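Local coordinates for protein putative mandelate racemase (Salmonella typhimurium, PDB 2O56) that binds magnesium and, as a member of the enolase superfamily, probably acts as a hydro-lyase on a substrate that is not established, at residues V9-V14 with A54-A59; K60-I65 with S96-G101; G242-E247 with F344-L349; V320-C325 with A332-M337; E154-A159 with I171-V176. All coordinates share one frame; numbering follows the deposited sequence. Where two conformers were deposited one is given.

Contact 1 (V9-V14 with A54-A59); sequences VDIIDV and AGIGMA
Ile11 carries the apolar side of this contact, reaching from strand 6-13 to helix 52-66 with both branches. Its CG2 sits 3.9 Å from Ala59 CB and 4.1 Å from Ile56 CG2, so it is set against two residues three apart on the helix, and the same methyl comes within 3.9 Å of Ile56 O. The other branch follows it over, Ile11 CG1 lying 4.0 Å from Ala59 CB; chi1 of -57° sets CG2 anti to the backbone N and CG1 beside that N, and both branches face the helix. This is the helix-on-sheet layer of the N-terminal domain of the enolase superfamily. Strand 6-13 runs in an antiparallel sheet between strands 28-34 and 395-398, and the axes of 9-13 and 54-59 run nearly antiparallel (175°) and come within 8.9 Å. Val28 and Ile396, one from each flanking strand, also touch Ile56. The mixed part of the contact belongs to Asp13, whose carboxyl carbon CG lies 4.1 Å from Ile56 CD1, the two side chains crossing at about a right angle. Here the isoleucine meets the acid by van der Waals contact, while Asp13 OD2 forms a salt bridge with Arg26.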
# COMPACT_ATOMS: atom_id res chain seq x y z
N VAL A 9 43.83 24.86 -0.75
CA VAL A 9 42.47 25.36 -0.78
C VAL A 9 42.38 26.50 0.22
O VAL A 9 42.78 26.35 1.36
CB VAL A 9 41.42 24.26 -0.39
CG1 VAL A 9 39.99 24.84 -0.45
CG2 VAL A 9 41.52 23.05 -1.28
N ASP A 10 41.86 27.64 -0.23
CA ASP A 10 41.61 28.76 0.65
C ASP A 10 40.14 28.78 0.97
O ASP A 10 39.30 28.67 0.07
CB ASP A 10 42.01 30.07 -0.02
CG ASP A 10 43.43 30.04 -0.54
OD1 ASP A 10 44.36 29.96 0.29
OD2 ASP A 10 43.63 30.08 -1.78
N ILE A 11 39.82 28.89 2.25
CA ILE A 11 38.44 29.02 2.69
C ILE A 11 38.23 30.45 3.18
O ILE A 11 38.80 30.85 4.20
CB ILE A 11 38.08 27.94 3.74
CG1 ILE A 11 38.34 26.54 3.17
CG2 ILE A 11 36.60 28.05 4.11
CD1 ILE A 11 39.71 25.96 3.45
N ILE A 12 37.44 31.21 2.43
CA ILE A 12 37.39 32.66 2.54
C ILE A 12 36.10 33.17 3.20
O ILE A 12 34.99 32.93 2.71
CB ILE A 12 37.59 33.33 1.14
CG1 ILE A 12 38.93 32.89 0.54
CG2 ILE A 12 37.51 34.86 1.22
CD1 ILE A 12 39.04 33.00 -0.96
N ASP A 13 36.25 33.88 4.31
CA ASP A 13 35.13 34.51 4.99
C ASP A 13 34.96 35.92 4.42
O ASP A 13 35.60 36.86 4.87
CB ASP A 13 35.44 34.55 6.50
CG ASP A 13 34.22 34.89 7.35
OD1 ASP A 13 33.09 34.96 6.82
OD2 ASP A 13 34.41 35.09 8.56
N VAL A 14 34.10 36.04 3.42
CA VAL A 14 34.08 37.18 2.49
C VAL A 14 33.68 38.46 3.22
O VAL A 14 32.56 38.56 3.73
CB VAL A 14 33.12 36.91 1.29
CG1 VAL A 14 32.92 38.17 0.41
CG2 VAL A 14 33.60 35.70 0.47
N ALA A 54 30.31 26.90 11.00
CA ALA A 54 30.34 25.45 10.80
C ALA A 54 30.72 25.12 9.35
O ALA A 54 31.51 24.21 9.08
CB ALA A 54 28.98 24.85 11.13
N GLY A 55 30.14 25.89 8.43
CA GLY A 55 30.44 25.73 7.02
C GLY A 55 31.91 25.92 6.71
O GLY A 55 32.46 25.18 5.88
N ILE A 56 32.54 26.91 7.35
CA ILE A 56 33.97 27.18 7.24
C ILE A 56 34.83 26.01 7.72
O ILE A 56 35.73 25.55 6.99
CB ILE A 56 34.38 28.49 8.01
CG1 ILE A 56 33.88 29.71 7.26
CG2 ILE A 56 35.89 28.61 8.14
CD1 ILE A 56 33.70 30.92 8.15
N GLY A 57 34.55 25.51 8.92
CA GLY A 57 35.30 24.38 9.47
C GLY A 57 35.09 23.11 8.67
O GLY A 57 36.00 22.25 8.58
N MET A 58 33.89 22.97 8.09
CA MET A 58 33.54 21.80 7.27
C MET A 58 34.31 21.82 5.95
O MET A 58 34.93 20.82 5.58
CB MET A 58 32.03 21.74 7.00
CG MET A 58 31.51 20.36 6.50
SD MET A 58 31.64 19.01 7.68
CE MET A 58 33.01 18.06 7.02
N ALA A 59 34.27 22.96 5.26
CA ALA A 59 35.09 23.21 4.06
C ALA A 59 36.56 22.98 4.31
O ALA A 59 37.23 22.36 3.49
CB ALA A 59 34.88 24.64 3.54

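Contact 2 (K60-I65 with S96-G101); sequences KDLSAI and SAAMSG
Leu62 of helix 52-66 plugs against Ala98 and Met99 of helix 93-114 in a small, buried helix-to-helix contact of the N-terminal domain. One methyl does all the touching: Leu62 CD1 lies 3.8 Å from Ala98 CB and 3.7 Å from Met99 N, so it rests against the helix backbone as much as against a side chain. With chi2 at 169° this methyl continues the chain straight out from CA, which is how a leucine spans backbones whose nearest CA atoms, those of Leu62 and Met99, are 7.4 Å apart. Met99 CG, 4.0 Å from Leu62 CD1, is a less certain neighbour, as that side chain was modelled in two conformers. Around the leucine, Met81 of helix 74-83 and Val50 of the second subunit close in. Turned from Leu62, Ser96 and Ser100 are polar. Ser100 OG donates to Ser96 O over 2.6 Å from above the carbonyl plane, sharing that oxygen with Ser100 N, and Ser96 OG bonds to Thr299 O. Since no hydrogen bond crosses between the two segments, their association here depends on shape and dispersion, with no directional chemistry to fix it.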
# COMPACT_ATOMS: atom_id res chain seq x y z
N LYS A 60 37.06 23.47 5.44
CA LYS A 60 38.44 23.21 5.90
C LYS A 60 38.72 21.73 6.06
O LYS A 60 39.71 21.22 5.54
CB LYS A 60 38.70 23.95 7.23
CG LYS A 60 40.13 24.02 7.69
CD LYS A 60 40.22 24.49 9.13
CE LYS A 60 40.61 23.37 10.06
NZ LYS A 60 40.35 23.77 11.47
N ASP A 61 37.87 21.02 6.79
CA ASP A 61 38.08 19.57 7.02
C ASP A 61 38.00 18.74 5.74
O ASP A 61 38.82 17.82 5.54
CB ASP A 61 37.10 19.03 8.05
CG ASP A 61 37.46 19.43 9.48
OD1 ASP A 61 38.59 19.93 9.73
OD2 ASP A 61 36.58 19.24 10.35
N LEU A 62 37.02 19.04 4.89
CA LEU A 62 36.89 18.40 3.56
C LEU A 62 38.10 18.70 2.64
O LEU A 62 38.61 17.81 1.96
CB LEU A 62 35.55 18.78 2.89
CG LEU A 62 34.29 18.17 3.52
CD1 LEU A 62 32.98 18.76 3.00
CD2 LEU A 62 34.28 16.68 3.34
N SER A 63 38.59 19.93 2.68
CA SER A 63 39.75 20.32 1.88
C SER A 63 40.98 19.46 2.14
O SER A 63 41.68 19.10 1.19
CB SER A 63 40.06 21.79 2.06
OG SER A 63 38.97 22.57 1.58
N ALA A 64 41.20 19.10 3.40
CA ALA A 64 42.29 18.20 3.78
C ALA A 64 42.31 16.91 3.00
O ALA A 64 43.38 16.37 2.74
CB ALA A 64 42.27 17.90 5.28
N ILE A 65 41.14 16.41 2.61
CA ILE A 65 41.08 15.08 1.99
C ILE A 65 41.22 15.10 0.47
O ILE A 65 41.43 14.04 -0.14
CB ILE A 65 39.87 14.21 2.47
CG1 ILE A 65 38.57 14.65 1.83
CG2 ILE A 65 39.76 14.24 3.99
CD1 ILE A 65 37.50 13.56 1.84
N SER A 96 26.63 19.16 3.53
CA SER A 96 26.30 19.34 2.13
C SER A 96 26.78 20.67 1.57
O SER A 96 27.33 20.70 0.48
CB SER A 96 24.80 19.26 1.93
OG SER A 96 24.47 19.41 0.57
N ALA A 97 26.56 21.76 2.31
CA ALA A 97 26.96 23.10 1.85
C ALA A 97 28.47 23.25 1.68
O ALA A 97 28.95 23.91 0.74
CB ALA A 97 26.39 24.19 2.77
N ALA A 98 29.23 22.61 2.55
CA ALA A 98 30.68 22.56 2.36
C ALA A 98 31.14 21.73 1.17
O ALA A 98 32.03 22.15 0.46
CB ALA A 98 31.38 22.12 3.63
N MET A 99 30.52 20.56 0.97
CA MET A 99 30.71 19.75 -0.24
C MET A 99 30.44 20.56 -1.49
O MET A 99 31.14 20.43 -2.48
CB MET A 99 29.76 18.55 -0.25
CG MET A 99 30.23 17.34 0.54
SD MET A 99 28.91 16.12 0.57
CE MET A 99 29.30 15.17 -0.90
N SER A 100 29.36 21.35 -1.43
CA SER A 100 28.87 22.10 -2.57
C SER A 100 29.87 23.17 -3.00
O SER A 100 30.16 23.30 -4.18
CB SER A 100 27.54 22.78 -2.23
OG SER A 100 26.58 21.82 -1.78
N GLY A 101 30.40 23.92 -2.02
CA GLY A 101 31.41 24.93 -2.28
C GLY A 101 32.59 24.36 -3.02
O GLY A 101 33.03 24.92 -4.02

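Contact 3 (G242-E247 with F344-L349); sequences GIFYYE and FVIHEL. With MG (magnesium ion), chain I.
Ile346 pushes its CG2 methyl between the rims of two aromatic rings, Phe244 and Tyr245, meeting each at its edge and close to its plane. The approach is closest at the phenol, where Ile346 CG2 is 3.3 Å from Tyr245 OH; from Phe244 CE2 the methyl is a looser 4.5 Å. Beside it Val345 supplies a second bump at the far end of the phenylalanine: its CG2, anti to the backbone N, comes head-on and ends 4.0 Å from Phe244 CZ, obliquely to the ring. Pro192 of the third subunit packs on Phe244, Tyr245 and Val345 alike, while the phenol itself hydrogen-bonds to Gln321. Farther along, the two segments are joined by water and metal. Glu247, extended beyond CG, puts OE2 2.2 Å from the magnesium ion. Water 1 donates to Glu247 OE2 (3.2 Å) and to Glu348 OE1 (2.7 Å), and water 2, itself a magnesium ligand, donates to Glu348 OE2 over 3.0 Å, making Glu348 a second-shell residue. Glu221 and Glu273 complete the protein's share of the site: three carboxylates at the C-terminal ends of successive barrel strands (217-221, 246-247 and just past 269-271), the signature of the enolase superfamily barrel.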
# COMPACT_ATOMS: atom_id res chain seq x y z
N GLY A 242 -5.02 32.72 -7.32
CA GLY A 242 -4.27 32.28 -8.50
C GLY A 242 -2.77 32.23 -8.20
O GLY A 242 -1.97 32.85 -8.90
N ILE A 243 -2.40 31.48 -7.17
CA ILE A 243 -0.99 31.37 -6.71
C ILE A 243 -0.14 30.44 -7.60
O ILE A 243 -0.54 29.31 -7.91
CB ILE A 243 -0.98 30.95 -5.20
CG1 ILE A 243 -1.78 31.97 -4.38
CG2 ILE A 243 0.45 30.84 -4.62
CD1 ILE A 243 -1.13 33.38 -4.36
N PHE A 244 1.04 30.93 -8.02
CA PHE A 244 1.91 30.25 -9.02
C PHE A 244 2.50 28.97 -8.41
O PHE A 244 2.35 27.88 -8.96
CB PHE A 244 3.07 31.18 -9.38
CG PHE A 244 3.79 30.82 -10.64
CD1 PHE A 244 3.11 30.58 -11.82
CD2 PHE A 244 5.18 30.78 -10.65
CE1 PHE A 244 3.81 30.27 -12.98
CE2 PHE A 244 5.89 30.48 -11.81
CZ PHE A 244 5.20 30.20 -12.97
N TYR A 245 3.18 29.13 -7.29
CA TYR A 245 3.33 28.01 -6.36
C TYR A 245 3.48 28.44 -4.91
O TYR A 245 3.60 29.62 -4.61
CB TYR A 245 4.46 27.09 -6.82
CG TYR A 245 5.77 27.74 -7.22
CD1 TYR A 245 6.74 28.04 -6.27
CD2 TYR A 245 6.07 27.99 -8.57
CE1 TYR A 245 7.96 28.59 -6.64
CE2 TYR A 245 7.30 28.55 -8.94
CZ TYR A 245 8.22 28.85 -7.97
OH TYR A 245 9.44 29.39 -8.32
N TYR A 246 3.44 27.45 -4.01
CA TYR A 246 3.33 27.69 -2.58
C TYR A 246 4.60 27.09 -1.97
O TYR A 246 4.76 25.88 -2.02
CB TYR A 246 2.12 26.89 -2.08
CG TYR A 246 1.65 27.17 -0.65
CD1 TYR A 246 1.84 28.41 -0.05
CD2 TYR A 246 0.98 26.18 0.08
CE1 TYR A 246 1.39 28.66 1.24
CE2 TYR A 246 0.52 26.42 1.39
CZ TYR A 246 0.73 27.66 1.95
OH TYR A 246 0.30 27.90 3.23
N GLU A 247 5.48 27.92 -1.42
CA GLU A 247 6.88 27.54 -1.17
C GLU A 247 7.14 27.20 0.30
O GLU A 247 6.78 27.96 1.21
CB GLU A 247 7.85 28.66 -1.63
CG GLU A 247 9.29 28.39 -1.24
CD GLU A 247 10.28 29.36 -1.82
OE1 GLU A 247 10.02 29.97 -2.88
OE2 GLU A 247 11.35 29.52 -1.20
N PHE A 344 13.41 23.79 -16.45
CA PHE A 344 13.52 25.04 -15.72
C PHE A 344 12.15 25.72 -15.72
O PHE A 344 11.48 25.70 -16.74
CB PHE A 344 14.55 25.93 -16.42
CG PHE A 344 14.55 27.35 -15.97
CD1 PHE A 344 15.06 27.71 -14.73
CD2 PHE A 344 14.02 28.35 -16.78
CE1 PHE A 344 15.07 29.02 -14.33
CE2 PHE A 344 14.04 29.67 -16.38
CZ PHE A 344 14.55 30.00 -15.16
N VAL A 345 11.79 26.36 -14.62
CA VAL A 345 10.67 27.28 -14.57
C VAL A 345 10.97 28.77 -14.44
O VAL A 345 10.57 29.51 -15.25
CB VAL A 345 9.52 26.87 -13.62
CG1 VAL A 345 9.98 26.58 -12.26
CG2 VAL A 345 8.36 27.91 -13.61
N ILE A 346 11.63 29.17 -13.37
CA ILE A 346 11.87 30.58 -13.09
C ILE A 346 13.12 30.75 -12.20
O ILE A 346 13.54 29.80 -11.53
CB ILE A 346 10.59 31.30 -12.55
CG1 ILE A 346 10.63 32.81 -12.78
CG2 ILE A 346 10.27 30.90 -11.11
CD1 ILE A 346 9.27 33.51 -12.55
N HIS A 347 13.75 31.92 -12.26
CA HIS A 347 14.91 32.24 -11.43
C HIS A 347 14.51 33.20 -10.30
O HIS A 347 13.61 34.03 -10.46
CB HIS A 347 16.02 32.85 -12.32
CG HIS A 347 17.28 33.23 -11.60
ND1 HIS A 347 18.40 32.44 -11.59
CD2 HIS A 347 17.60 34.35 -10.90
CE1 HIS A 347 19.35 33.03 -10.89
NE2 HIS A 347 18.89 34.19 -10.45
N GLU A 348 15.18 33.08 -9.15
CA GLU A 348 14.90 33.91 -7.98
C GLU A 348 15.85 35.09 -7.87
O GLU A 348 17.06 34.92 -7.75
CB GLU A 348 15.01 33.07 -6.69
CG GLU A 348 14.83 33.88 -5.40
CD GLU A 348 14.75 33.02 -4.14
OE1 GLU A 348 15.33 31.91 -4.14
OE2 GLU A 348 14.13 33.46 -3.14
N LEU A 349 15.30 36.30 -7.83
CA LEU A 349 16.13 37.50 -7.64
C LEU A 349 15.82 38.26 -6.36
O LEU A 349 14.72 38.80 -6.21
CB LEU A 349 16.03 38.44 -8.84
CG LEU A 349 16.77 39.78 -8.70
CD1 LEU A 349 18.22 39.62 -9.07
CD2 LEU A 349 16.11 40.82 -9.54
MG MG I . 12.65 30.38 0.35
O HOH W 1 13.61 29.88 -3.50
O HOH W 2 14.10 31.72 -0.69
O HOH W 3 11.44 29.29 2.12

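Contact 4 (V320-C325 with A332-M337); sequences VQIHVC and AVALHM
Ile322 and Ala334 bring their CA atoms to 6.2 Å where the chain leaving strand 319-320 passes alongside helix 328-340, the helix it is about to enter. Ala334 is the floor of the contact. Its CB takes Val324 CG2 at 3.5 Å, tighter than ordinary van der Waals contact, and Ile322 CG2 at 3.9 Å, so one small residue receives methyls from two residues of the loop. Ile322 also reaches a turn farther along the helix. Chi1 of -58° sets CG1 beside the backbone N, away from the branch on Ala334, and its CD1 ends 4.2 Å from Met337 CG, the two chains crossing at about a right angle. Val306 of helix 302-314 touches both Ile322 and Met337 and so continues this apolar layer. Gln321 and His323, which flank Ile322, turn elsewhere. Gln321 folds back on its own segment: NE2 donates to Ile322 O over 3.0 Å in a nearly straight bond (177°), the oxygen lying in the amide plane although the nitrogen stands above the carbonyl plane. Tyr245, Gln294 and Tyr133 all hydrogen-bond to Gln321 OE1, and His323 ND1 is hydrogen-bonded to Asp296. Chemically, then, methyls alone press the loop onto its helix in this beta-alpha unit of the barrel, while the amide and imidazole are directed to other polar residues, consistent with the side facing the metal site.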
# COMPACT_ATOMS: atom_id res chain seq x y z
N VAL A 320 12.07 23.28 -12.13
CA VAL A 320 13.14 23.65 -11.23
C VAL A 320 13.26 25.16 -11.17
O VAL A 320 13.35 25.84 -12.20
CB VAL A 320 14.48 23.06 -11.69
CG1 VAL A 320 15.60 23.44 -10.73
CG2 VAL A 320 14.37 21.54 -11.85
N GLN A 321 13.24 25.68 -9.94
CA GLN A 321 13.69 27.03 -9.67
C GLN A 321 14.83 26.93 -8.68
O GLN A 321 14.59 26.67 -7.51
CB GLN A 321 12.54 27.83 -9.01
CG GLN A 321 12.99 29.23 -8.55
CD GLN A 321 12.72 29.50 -7.09
OE1 GLN A 321 11.56 29.65 -6.67
NE2 GLN A 321 13.77 29.59 -6.30
N ILE A 322 16.07 27.11 -9.13
CA ILE A 322 17.22 27.10 -8.24
C ILE A 322 17.00 28.11 -7.11
O ILE A 322 16.58 29.24 -7.35
CB ILE A 322 18.56 27.37 -8.99
CG1 ILE A 322 18.78 26.32 -10.09
CG2 ILE A 322 19.78 27.29 -8.04
CD1 ILE A 322 18.87 24.89 -9.57
N HIS A 323 17.22 27.67 -5.88
CA HIS A 323 17.22 28.60 -4.76
C HIS A 323 18.51 29.42 -4.79
O HIS A 323 19.60 28.86 -4.80
CB HIS A 323 17.10 27.88 -3.41
CG HIS A 323 17.26 28.80 -2.24
ND1 HIS A 323 18.46 29.01 -1.61
CD2 HIS A 323 16.37 29.62 -1.63
CE1 HIS A 323 18.31 29.90 -0.65
NE2 HIS A 323 17.05 30.28 -0.63
N VAL A 324 18.38 30.74 -4.81
CA VAL A 324 19.55 31.61 -4.80
C VAL A 324 19.43 32.65 -3.69
O VAL A 324 18.58 33.54 -3.76
CB VAL A 324 19.75 32.34 -6.16
CG1 VAL A 324 21.02 33.20 -6.13
CG2 VAL A 324 19.86 31.35 -7.31
N CYS A 325 20.29 32.53 -2.69
CA CYS A 325 20.46 33.60 -1.68
C CYS A 325 21.91 33.65 -1.19
O CYS A 325 22.21 33.27 -0.05
CB CYS A 325 19.50 33.39 -0.51
SG CYS A 325 19.29 34.87 0.56
N ALA A 332 25.76 33.23 -10.61
CA ALA A 332 26.42 32.67 -11.78
C ALA A 332 26.10 31.20 -11.99
O ALA A 332 25.67 30.81 -13.08
CB ALA A 332 27.94 32.87 -11.67
N VAL A 333 26.31 30.38 -10.96
CA VAL A 333 26.19 28.94 -11.13
C VAL A 333 24.74 28.54 -11.33
O VAL A 333 24.45 27.64 -12.11
CB VAL A 333 26.89 28.12 -10.00
CG1 VAL A 333 28.29 28.61 -9.81
CG2 VAL A 333 26.14 28.19 -8.69
N ALA A 334 23.84 29.23 -10.64
CA ALA A 334 22.41 29.13 -10.91
C ALA A 334 22.04 29.37 -12.38
O ALA A 334 21.32 28.58 -12.98
CB ALA A 334 21.63 30.06 -10.00
N LEU A 335 22.56 30.45 -12.97
CA LEU A 335 22.30 30.77 -14.37
C LEU A 335 22.75 29.70 -15.36
O LEU A 335 22.05 29.43 -16.34
CB LEU A 335 22.88 32.14 -14.75
CG LEU A 335 22.30 33.30 -13.95
CD1 LEU A 335 23.01 34.59 -14.34
CD2 LEU A 335 20.78 33.42 -14.14
N HIS A 336 23.93 29.12 -15.12
CA HIS A 336 24.43 28.01 -15.90
C HIS A 336 23.56 26.75 -15.84
O HIS A 336 23.28 26.12 -16.86
CB HIS A 336 25.86 27.66 -15.46
CG HIS A 336 26.89 28.68 -15.88
ND1 HIS A 336 27.34 28.79 -17.18
CD2 HIS A 336 27.55 29.63 -15.18
CE1 HIS A 336 28.22 29.77 -17.27
NE2 HIS A 336 28.37 30.29 -16.06
N MET A 337 23.15 26.37 -14.63
CA MET A 337 22.31 25.19 -14.47
C MET A 337 20.98 25.45 -15.17
O MET A 337 20.50 24.62 -15.93
CB MET A 337 22.07 24.91 -12.98
CG MET A 337 21.36 23.55 -12.65
SD MET A 337 22.38 22.10 -12.98
CE MET A 337 23.60 22.23 -11.68

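Contact 5 (E154-A159 with I171-V176); sequences EQYAQA and IKVDTV
Tyr156 and Asp174 are linked by a single water, although no direct hydrogen bond joins their segments. Water 4 donates both ways, to Tyr156 OH at 3.0 Å and to Asp174 O at 2.6 Å, and the phenol has a further hydrogen-bond partner in Leu150 O. Below the hydroxyl the contact is apolar. Val173 CG2 lies in the plane of the tyrosine ring, at its edge, 3.7 Å from Tyr156 CD1. Thr175 CG2 approaches the same ring atom, Tyr156 CD1, more loosely at 4.1 Å and obliquely. In the threonine, chi1 of 62° puts OG1 between the backbone N and the carbonyl carbon, where it bonds Gly201 O, and leaves CG2 facing the ring. The side chain of Asp174 heads away from the helix: OD1 accepts from Val176 N over 3.0 Å, forming an Asx turn that shapes the chain just past the strand, and OD2 bonds to His223. The side chain of Asp174 comes within about 4 Å of that of Glu221, a magnesium ligand. Helix 153-165 packs on the end of strand 170-173 and the turn after it; the strand pairs in parallel with strand 217-221. Met205 of helix 195-212 touches Val173 and Thr175, and Arg204 of that helix touches Tyr156.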
# COMPACT_ATOMS: atom_id res chain seq x y z
N GLU A 154 -1.63 47.80 1.41
CA GLU A 154 -1.32 48.84 0.41
C GLU A 154 0.18 48.92 0.10
O GLU A 154 0.56 49.07 -1.07
CB GLU A 154 -1.86 50.20 0.92
CG GLU A 154 -1.05 51.43 0.53
CD GLU A 154 -1.52 52.03 -0.77
OE1 GLU A 154 -2.08 53.15 -0.73
OE2 GLU A 154 -1.34 51.39 -1.83
N GLN A 155 1.01 48.80 1.14
CA GLN A 155 2.47 48.78 0.98
C GLN A 155 2.95 47.59 0.14
O GLN A 155 3.85 47.74 -0.69
CB GLN A 155 3.17 48.75 2.34
CG GLN A 155 2.85 49.93 3.25
CD GLN A 155 3.73 49.94 4.49
OE1 GLN A 155 4.72 50.66 4.56
NE2 GLN A 155 3.37 49.13 5.47
N TYR A 156 2.35 46.42 0.37
CA TYR A 156 2.69 45.20 -0.38
C TYR A 156 2.31 45.34 -1.86
O TYR A 156 3.11 45.03 -2.75
CB TYR A 156 2.01 43.97 0.27
CG TYR A 156 2.70 43.46 1.53
CD1 TYR A 156 3.45 42.28 1.51
CD2 TYR A 156 2.60 44.14 2.73
CE1 TYR A 156 4.08 41.81 2.65
CE2 TYR A 156 3.23 43.67 3.88
CZ TYR A 156 3.96 42.51 3.84
OH TYR A 156 4.58 42.07 4.99
N ALA A 157 1.10 45.85 -2.11
CA ALA A 157 0.65 46.18 -3.46
C ALA A 157 1.63 47.11 -4.18
O ALA A 157 1.97 46.89 -5.35
CB ALA A 157 -0.71 46.81 -3.42
N GLN A 158 2.06 48.15 -3.46
CA GLN A 158 3.00 49.14 -3.99
C GLN A 158 4.35 48.53 -4.37
O GLN A 158 4.85 48.78 -5.46
CB GLN A 158 3.21 50.29 -3.00
CG GLN A 158 3.88 51.51 -3.61
CD GLN A 158 3.38 51.83 -5.00
OE1 GLN A 158 2.21 52.20 -5.19
NE2 GLN A 158 4.26 51.70 -6.00
N ALA A 159 4.93 47.74 -3.47
CA ALA A 159 6.23 47.11 -3.74
C ALA A 159 6.15 46.18 -4.96
O ALA A 159 7.09 46.11 -5.76
CB ALA A 159 6.75 46.37 -2.52
N ILE A 171 6.49 37.79 -8.83
CA ILE A 171 6.96 38.22 -7.53
C ILE A 171 6.77 37.06 -6.55
O ILE A 171 5.90 36.21 -6.73
CB ILE A 171 6.20 39.50 -7.03
CG1 ILE A 171 4.71 39.23 -6.82
CG2 ILE A 171 6.36 40.67 -8.04
CD1 ILE A 171 4.33 38.93 -5.37
N LYS A 172 7.61 37.03 -5.52
CA LYS A 172 7.36 36.18 -4.36
C LYS A 172 7.34 36.97 -3.05
O LYS A 172 8.07 37.95 -2.89
CB LYS A 172 8.43 35.10 -4.26
CG LYS A 172 8.30 34.20 -3.02
CD LYS A 172 9.30 33.08 -3.09
CE LYS A 172 10.59 33.41 -2.38
NZ LYS A 172 11.57 32.27 -2.65
N VAL A 173 6.50 36.53 -2.12
CA VAL A 173 6.26 37.29 -0.92
C VAL A 173 5.80 36.37 0.20
O VAL A 173 4.96 35.48 -0.01
CB VAL A 173 5.21 38.40 -1.18
CG1 VAL A 173 3.87 37.80 -1.62
CG2 VAL A 173 5.08 39.32 0.01
N ASP A 174 6.36 36.57 1.39
CA ASP A 174 5.83 36.00 2.62
C ASP A 174 4.97 37.07 3.29
O ASP A 174 5.50 37.99 3.90
CB ASP A 174 6.99 35.59 3.54
CG ASP A 174 6.54 34.87 4.81
OD1 ASP A 174 5.36 35.00 5.23
OD2 ASP A 174 7.39 34.17 5.42
N THR A 175 3.65 36.92 3.20
CA THR A 175 2.72 37.90 3.75
C THR A 175 2.29 37.61 5.19
O THR A 175 1.52 38.38 5.76
CB THR A 175 1.46 38.03 2.91
OG1 THR A 175 0.78 36.77 2.90
CG2 THR A 175 1.79 38.49 1.50
N VAL A 176 2.77 36.51 5.77
CA VAL A 176 2.29 36.07 7.10
C VAL A 176 3.23 36.44 8.25
O VAL A 176 2.77 36.78 9.35
CB VAL A 176 1.91 34.56 7.11
CG1 VAL A 176 1.59 34.07 8.50
CG2 VAL A 176 0.71 34.33 6.24
O HOH W 4 4.80 39.22 6.03

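How the contacts relate
Contacts 1 and 2 use successive parts of helix 52-66, their centres 8 Å apart; Met58 CG lies 3.4 Å from Ala98 CB where they meet. Both belong to the N-terminal domain and touch the second subunit. The other three belong to the barrel. Contacts 3 and 4 join through the backbone, Val345 N being 2.9 Å from Val320 O. Contacts 3 and 5 meet at Lys172, whose NZ forms salt bridges to Glu247 OE1 (2.8 Å) and Glu348 OE2 (2.9 Å). Contact 3 holds the magnesium, about 10 Å from the side chain of Val324 in contact 4. The nearest atoms of contacts 2 and 4 are about 8 Å apart.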